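Local coordinates for phosphoribosylformylglycinamidine cyclo-ligase (Thermus thermophilus HB8, PDB 5AVM), which probably catalyses the ATP-dependent ring closure of formylglycinamidine ribonucleotide to 5-aminoimidazole ribonucleotide in de novo purine biosynthesis, at residues Glu169-Gly174 / Gly322-Gly327; Leu261-Arg266 / Glu328-Val333. All coordinates share one frame; numbering follows the deposited sequence.

Contact 1 (Glu169-Gly174 / Gly322-Gly327); sequences ERVREG and GRVVPG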
loop_
_atom_site.group_PDB
_atom_site.type_symbol
_atom_site.label_atom_id
_atom_site.label_comp_id
_atom_site.label_asym_id
_atom_site.label_seq_id
_atom_site.Cartn_x
_atom_site.Cartn_y
_atom_site.Cartn_z
ATOM N N GLU B 169 -16.692 18.017 12.029
ATOM C CA GLU B 169 -17.171 18.472 13.331
ATOM C C GLU B 169 -16.731 19.888 13.712
ATOM O O GLU B 169 -17.276 20.474 14.651
ATOM C CB GLU B 169 -16.767 17.474 14.429
ATOM C CG GLU B 169 -15.278 17.125 14.493
ATOM C CD GLU B 169 -14.785 16.347 13.279
ATOM O OE1 GLU B 169 -15.527 15.460 12.793
ATOM O OE2 GLU B 169 -13.649 16.615 12.829
ATOM N N ARG B 170 -15.754 20.438 12.987
ATOM C CA ARG B 170 -15.273 21.794 13.266
ATOM C C ARG B 170 -15.968 22.767 12.332
ATOM O O ARG B 170 -15.973 23.975 12.562
ATOM C CB ARG B 170 -13.764 21.904 13.055
ATOM C CG ARG B 170 -12.990 20.688 13.469
ATOM C CD ARG B 170 -11.715 21.063 14.189
ATOM N NE ARG B 170 -11.107 22.285 13.676
ATOM C CZ ARG B 170 -9.904 22.718 14.042
ATOM N NH1 ARG B 170 -9.194 22.016 14.914
ATOM N NH2 ARG B 170 -9.418 23.854 13.556
ATOM N N VAL B 171 -16.551 22.230 11.267
ATOM C CA VAL B 171 -17.257 23.043 10.290
ATOM C C VAL B 171 -18.562 23.605 10.861
ATOM O O VAL B 171 -19.361 22.881 11.466
ATOM C CB VAL B 171 -17.575 22.231 9.019
ATOM C CG1 VAL B 171 -18.522 23.011 8.132
ATOM C CG2 VAL B 171 -16.291 21.915 8.272
ATOM N N ARG B 172 -18.759 24.905 10.670
ATOM C CA ARG B 172 -19.953 25.588 11.144
ATOM C C ARG B 172 -20.657 26.174 9.924
ATOM O O ARG B 172 -20.058 26.291 8.855
ATOM C CB ARG B 172 -19.562 26.702 12.117
ATOM C CG ARG B 172 -18.756 26.221 13.320
ATOM C CD ARG B 172 -19.636 25.584 14.383
ATOM N NE ARG B 172 -20.397 26.589 15.123
ATOM C CZ ARG B 172 -21.222 26.320 16.132
ATOM N NH1 ARG B 172 -21.405 25.067 16.532
ATOM N NH2 ARG B 172 -21.859 27.308 16.752
ATOM N N GLU B 173 -21.929 26.530 10.071
ATOM C CA GLU B 173 -22.664 27.100 8.950
ATOM C C GLU B 173 -22.202 28.530 8.710
ATOM O O GLU B 173 -22.162 29.342 9.636
ATOM C CB GLU B 173 -24.165 27.106 9.224
ATOM C CG GLU B 173 -24.974 27.634 8.048
ATOM C CD GLU B 173 -26.346 28.136 8.452
ATOM O OE1 GLU B 173 -27.111 27.360 9.070
ATOM O OE2 GLU B 173 -26.658 29.308 8.147
ATOM N N GLY B 174 -21.852 28.829 7.462
ATOM C CA GLY B 174 -21.399 30.164 7.130
ATOM C C GLY B 174 -19.949 30.217 6.697
ATOM O O GLY B 174 -19.445 31.267 6.290
ATOM N N GLY B 322 -17.655 29.754 -2.584
ATOM C CA GLY B 322 -18.915 29.310 -2.025
ATOM C C GLY B 322 -19.127 29.528 -0.544
ATOM O O GLY B 322 -18.467 30.349 0.091
ATOM N N ARG B 323 -20.060 28.764 0.006
ATOM C CA ARG B 323 -20.401 28.883 1.407
ATOM C C ARG B 323 -21.098 27.605 1.872
ATOM O O ARG B 323 -21.679 26.878 1.066
ATOM C CB ARG B 323 -21.325 30.090 1.575
ATOM C CG ARG B 323 -21.462 30.637 2.977
ATOM C CD ARG B 323 -22.311 31.895 2.946
ATOM N NE ARG B 323 -22.454 32.513 4.259
ATOM C CZ ARG B 323 -23.118 33.642 4.480
ATOM N NH1 ARG B 323 -23.701 34.278 3.470
ATOM N NH2 ARG B 323 -23.198 34.140 5.706
ATOM N N VAL B 324 -21.022 27.337 3.174
ATOM C CA VAL B 324 -21.647 26.162 3.783
ATOM C C VAL B 324 -23.053 26.541 4.225
ATOM O O VAL B 324 -23.236 27.270 5.203
ATOM C CB VAL B 324 -20.845 25.680 5.013
ATOM C CG1 VAL B 324 -21.548 24.505 5.681
ATOM C CG2 VAL B 324 -19.439 25.295 4.584
ATOM N N VAL B 325 -24.046 26.044 3.502
ATOM C CA VAL B 325 -25.432 26.359 3.808
ATOM C C VAL B 325 -26.208 25.139 4.270
ATOM O O VAL B 325 -25.771 24.005 4.081
ATOM C CB VAL B 325 -26.142 26.954 2.576
ATOM C CG1 VAL B 325 -25.412 28.203 2.112
ATOM C CG2 VAL B 325 -26.205 25.922 1.460
ATOM N N PRO B 326 -27.375 25.362 4.892
ATOM C CA PRO B 326 -28.229 24.279 5.388
ATOM C C PRO B 326 -28.609 23.262 4.311
ATOM O O PRO B 326 -28.633 23.571 3.114
ATOM C CB PRO B 326 -29.437 25.025 5.938
ATOM C CG PRO B 326 -28.819 26.289 6.455
ATOM C CD PRO B 326 -27.897 26.672 5.324
ATOM N N GLY B 327 -28.912 22.049 4.756
ATOM C CA GLY B 327 -29.268 20.984 3.841
ATOM C C GLY B 327 -28.127 19.993 3.763
ATOM O O GLY B 327 -27.616 19.541 4.791
#
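With chi1 at -177°, Glu173 swings CG away from its backbone N, and the extended chain beyond passes Val324 O to reach Pro326. On the way Glu173 CG lies against Val324 O at 3.4 Å. The carboxylate then meets the proline ring, Glu173 OE1 standing 3.3 Å from Pro326 CG, with the two side chains at roughly a right angle. This is van der Waals contact with ring methylenes, and no charged partner for Glu173 sits on residues 322-327: the Arg323 guanidinium is too distant for its charged atoms to touch the carboxylate.

The one hydrogen bond between the segments comes next along the chain: Gly174 N donates a hydrogen bond to Val324 O at 3.1 Å, in the carbonyl plane on a lone pair, though bent at 143°. Asp175 continues with backbone bonding to Val324, so this is where the chain leaving the N-terminal sheet at strand 150-161 joins the C-terminal sheet, in which strand 176-181 runs antiparallel to 319-326. Gly174 makes the entry at a positive phi, where a CB would jam against Glu173 O.

Under the loop, Val324 turns CG1 inward. Val324 CG1 packs 3.9 Å from Arg172 O and 4.2 Å from Val171 CG1, the two valines meeting at a slant. Leu261 and Val303 of the same sheet also touch Val324, so its side chain is buried between loop and strands. Toward the solvent, the extended Arg323 side chain passes beside Gly174, Arg323 NE 3.8 Å from Gly174 O without a hydrogen bond.

Contact 2 (Leu261-Arg266 / Glu328-Val333); sequences LGAEVR and EGVRLV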
loop_
_atom_site.group_PDB
_atom_site.type_symbol
_atom_site.label_atom_id
_atom_site.label_comp_id
_atom_site.label_asym_id
_atom_site.label_seq_id
_atom_site.Cartn_x
_atom_site.Cartn_y
_atom_site.Cartn_z
ATOM N N LEU B 261 -25.514 20.113 6.739
ATOM C CA LEU B 261 -24.771 21.185 6.094
ATOM C C LEU B 261 -24.297 20.774 4.706
ATOM O O LEU B 261 -23.590 19.781 4.538
ATOM C CB LEU B 261 -23.579 21.605 6.965
ATOM C CG LEU B 261 -23.953 22.254 8.303
ATOM C CD1 LEU B 261 -22.710 22.539 9.112
ATOM C CD2 LEU B 261 -24.725 23.541 8.046
ATOM N N GLY B 262 -24.724 21.541 3.710
ATOM C CA GLY B 262 -24.344 21.282 2.337
ATOM C C GLY B 262 -23.533 22.465 1.866
ATOM O O GLY B 262 -23.399 23.442 2.601
ATOM N N ALA B 263 -22.993 22.392 0.653
ATOM C CA ALA B 263 -22.179 23.484 0.122
ATOM C C ALA B 263 -22.830 24.184 -1.064
ATOM O O ALA B 263 -23.655 23.605 -1.767
ATOM C CB ALA B 263 -20.807 22.965 -0.277
ATOM N N GLU B 264 -22.433 25.433 -1.279
ATOM C CA GLU B 264 -22.952 26.252 -2.369
ATOM C C GLU B 264 -21.769 26.765 -3.183
ATOM O O GLU B 264 -21.028 27.632 -2.726
ATOM C CB GLU B 264 -23.727 27.425 -1.784
ATOM C CG GLU B 264 -24.489 28.262 -2.779
ATOM C CD GLU B 264 -25.234 29.394 -2.098
ATOM O OE1 GLU B 264 -24.590 30.409 -1.743
ATOM O OE2 GLU B 264 -26.464 29.251 -1.902
ATOM N N VAL B 265 -21.596 26.231 -4.387
ATOM C CA VAL B 265 -20.481 26.628 -5.245
ATOM C C VAL B 265 -20.898 27.508 -6.422
ATOM O O VAL B 265 -21.601 27.053 -7.319
ATOM C CB VAL B 265 -19.752 25.379 -5.802
ATOM C CG1 VAL B 265 -18.615 25.797 -6.724
ATOM C CG2 VAL B 265 -19.224 24.534 -4.654
ATOM N N ARG B 266 -20.451 28.762 -6.425
ATOM C CA ARG B 266 -20.777 29.684 -7.513
ATOM C C ARG B 266 -19.963 29.338 -8.755
ATOM O O ARG B 266 -18.737 29.376 -8.719
ATOM C CB ARG B 266 -20.466 31.127 -7.114
ATOM C CG ARG B 266 -21.154 31.616 -5.851
ATOM C CD ARG B 266 -20.953 33.120 -5.714
ATOM N NE ARG B 266 -19.541 33.493 -5.799
ATOM C CZ ARG B 266 -18.689 33.453 -4.777
ATOM N NH1 ARG B 266 -19.105 33.059 -3.579
ATOM N NH2 ARG B 266 -17.421 33.805 -4.957
ATOM N N GLU B 328 -27.723 19.655 2.544
ATOM C CA GLU B 328 -26.628 18.719 2.340
ATOM C C GLU B 328 -26.341 18.539 0.862
ATOM O O GLU B 328 -27.152 18.903 0.010
ATOM C CB GLU B 328 -26.955 17.364 2.957
ATOM C CG GLU B 328 -28.098 16.643 2.280
ATOM C CD GLU B 328 -28.250 15.227 2.784
ATOM O OE1 GLU B 328 -28.491 15.054 4.000
ATOM O OE2 GLU B 328 -28.127 14.290 1.965
ATOM N N GLY B 329 -25.185 17.957 0.568
ATOM C CA GLY B 329 -24.795 17.756 -0.812
ATOM C C GLY B 329 -24.218 19.058 -1.323
ATOM O O GLY B 329 -24.319 20.082 -0.647
ATOM N N VAL B 330 -23.608 19.031 -2.502
ATOM C CA VAL B 330 -23.026 20.241 -3.063
ATOM C C VAL B 330 -23.762 20.676 -4.318
ATOM O O VAL B 330 -23.642 20.043 -5.370
ATOM C CB VAL B 330 -21.559 20.039 -3.425
ATOM C CG1 VAL B 330 -20.951 21.364 -3.841
ATOM C CG2 VAL B 330 -20.816 19.455 -2.247
ATOM N N ARG B 331 -24.525 21.759 -4.202
ATOM C CA ARG B 331 -25.277 22.287 -5.335
ATOM C C ARG B 331 -24.439 23.369 -6.012
ATOM O O ARG B 331 -23.838 24.209 -5.340
ATOM C CB ARG B 331 -26.642 22.852 -4.877
ATOM C CG ARG B 331 -26.616 24.168 -4.067
ATOM C CD ARG B 331 -26.151 23.984 -2.618
ATOM N NE ARG B 331 -27.217 23.605 -1.686
ATOM C CZ ARG B 331 -28.019 24.470 -1.073
ATOM N NH1 ARG B 331 -27.886 25.773 -1.290
ATOM N NH2 ARG B 331 -28.947 24.031 -0.231
ATOM N N LEU B 332 -24.382 23.330 -7.342
ATOM C CA LEU B 332 -23.612 24.311 -8.099
ATOM C C LEU B 332 -24.518 25.476 -8.487
ATOM O O LEU B 332 -25.455 25.318 -9.272
ATOM C CB LEU B 332 -23.013 23.658 -9.348
ATOM C CG LEU B 332 -21.897 24.411 -10.081
ATOM C CD1 LEU B 332 -20.733 24.678 -9.135
ATOM C CD2 LEU B 332 -21.436 23.591 -11.280
ATOM N N VAL B 333 -24.235 26.646 -7.921
ATOM C CA VAL B 333 -25.019 27.848 -8.174
ATOM C C VAL B 333 -24.184 28.932 -8.865
ATOM O O VAL B 333 -22.957 28.749 -8.969
ATOM C CB VAL B 333 -25.583 28.397 -6.846
ATOM C CG1 VAL B 333 -26.397 29.654 -7.094
ATOM C CG2 VAL B 333 -26.442 27.330 -6.175
ATOM O OXT VAL B 333 -24.757 29.951 -9.300
#
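Arg331 sets its CB on the same face of the sheet as its bridge partner Glu264, and from there the side chain doubles back over the neighbouring strand. CG sits between the backbone N and the carbonyl carbon (chi1 71°), and further bends at chi2 and chi3 carry CD and NE past Ala263 O, where CD is modelled implausibly close and the detail is doubtful. At the tip, Arg331 NH1 presents the guanidinium edge to Glu264 OE2 at 3.8 Å, a long salt bridge with the two planes 40° apart, while Val325 of strand 319-326 packs on the side chain. A leucine in place of Arg331 would probably leave the Glu264 carboxylate without this distant positive mate across the strands.

The two segments are parallel strands at the edge of the mixed sheet of the C-terminal domain. Strand 319-326 flanks 261-265 on its other side, and the chain linking 319-326 to 330-332 passes the start of 261-265, bringing Glu328 against Gly262, where a CB would collide with Gly329 O. Ala263 N bonds to Gly329 O at 3.0 Å, and Val265 N bonds almost straight (173°) to Arg331 O at 3.2 Å. Val333 N closes the C-terminal end by donating to Val265 O from above its carbonyl plane.

On the opposite face the contact is apolar. Val330 CG1 fits between the side chains of Ala263 and Val265, 3.7 Å from Val265 CG2, and Leu249 of helix 248-252 packs on both valines. Leu332 CD1 presses tightly on Val265 CG1 at 3.4 Å.

Both contacts reach the six-stranded sheet of the C-terminal domain, their centres about 10 Å apart, and both are partly buried. Strands 319-326 and 261-265 are neighbours, joined by probable hydrogen bonds from Gly262 N to Val325 O and from Glu264 N to Arg323 O. Contact 1 brings an incoming loop to strand 319-326 with a single backbone bond, whereas contact 2 pairs two parallel strands through a run of them and buries nearly twice the surface (509 against 282 Å²). Each has a buried apolar side, Val171 and Val324 in contact 1, Ala263 and Val265 beside the partly exposed Val330 in contact 2, and a more exposed polar side; charges pair across contact 2 alone.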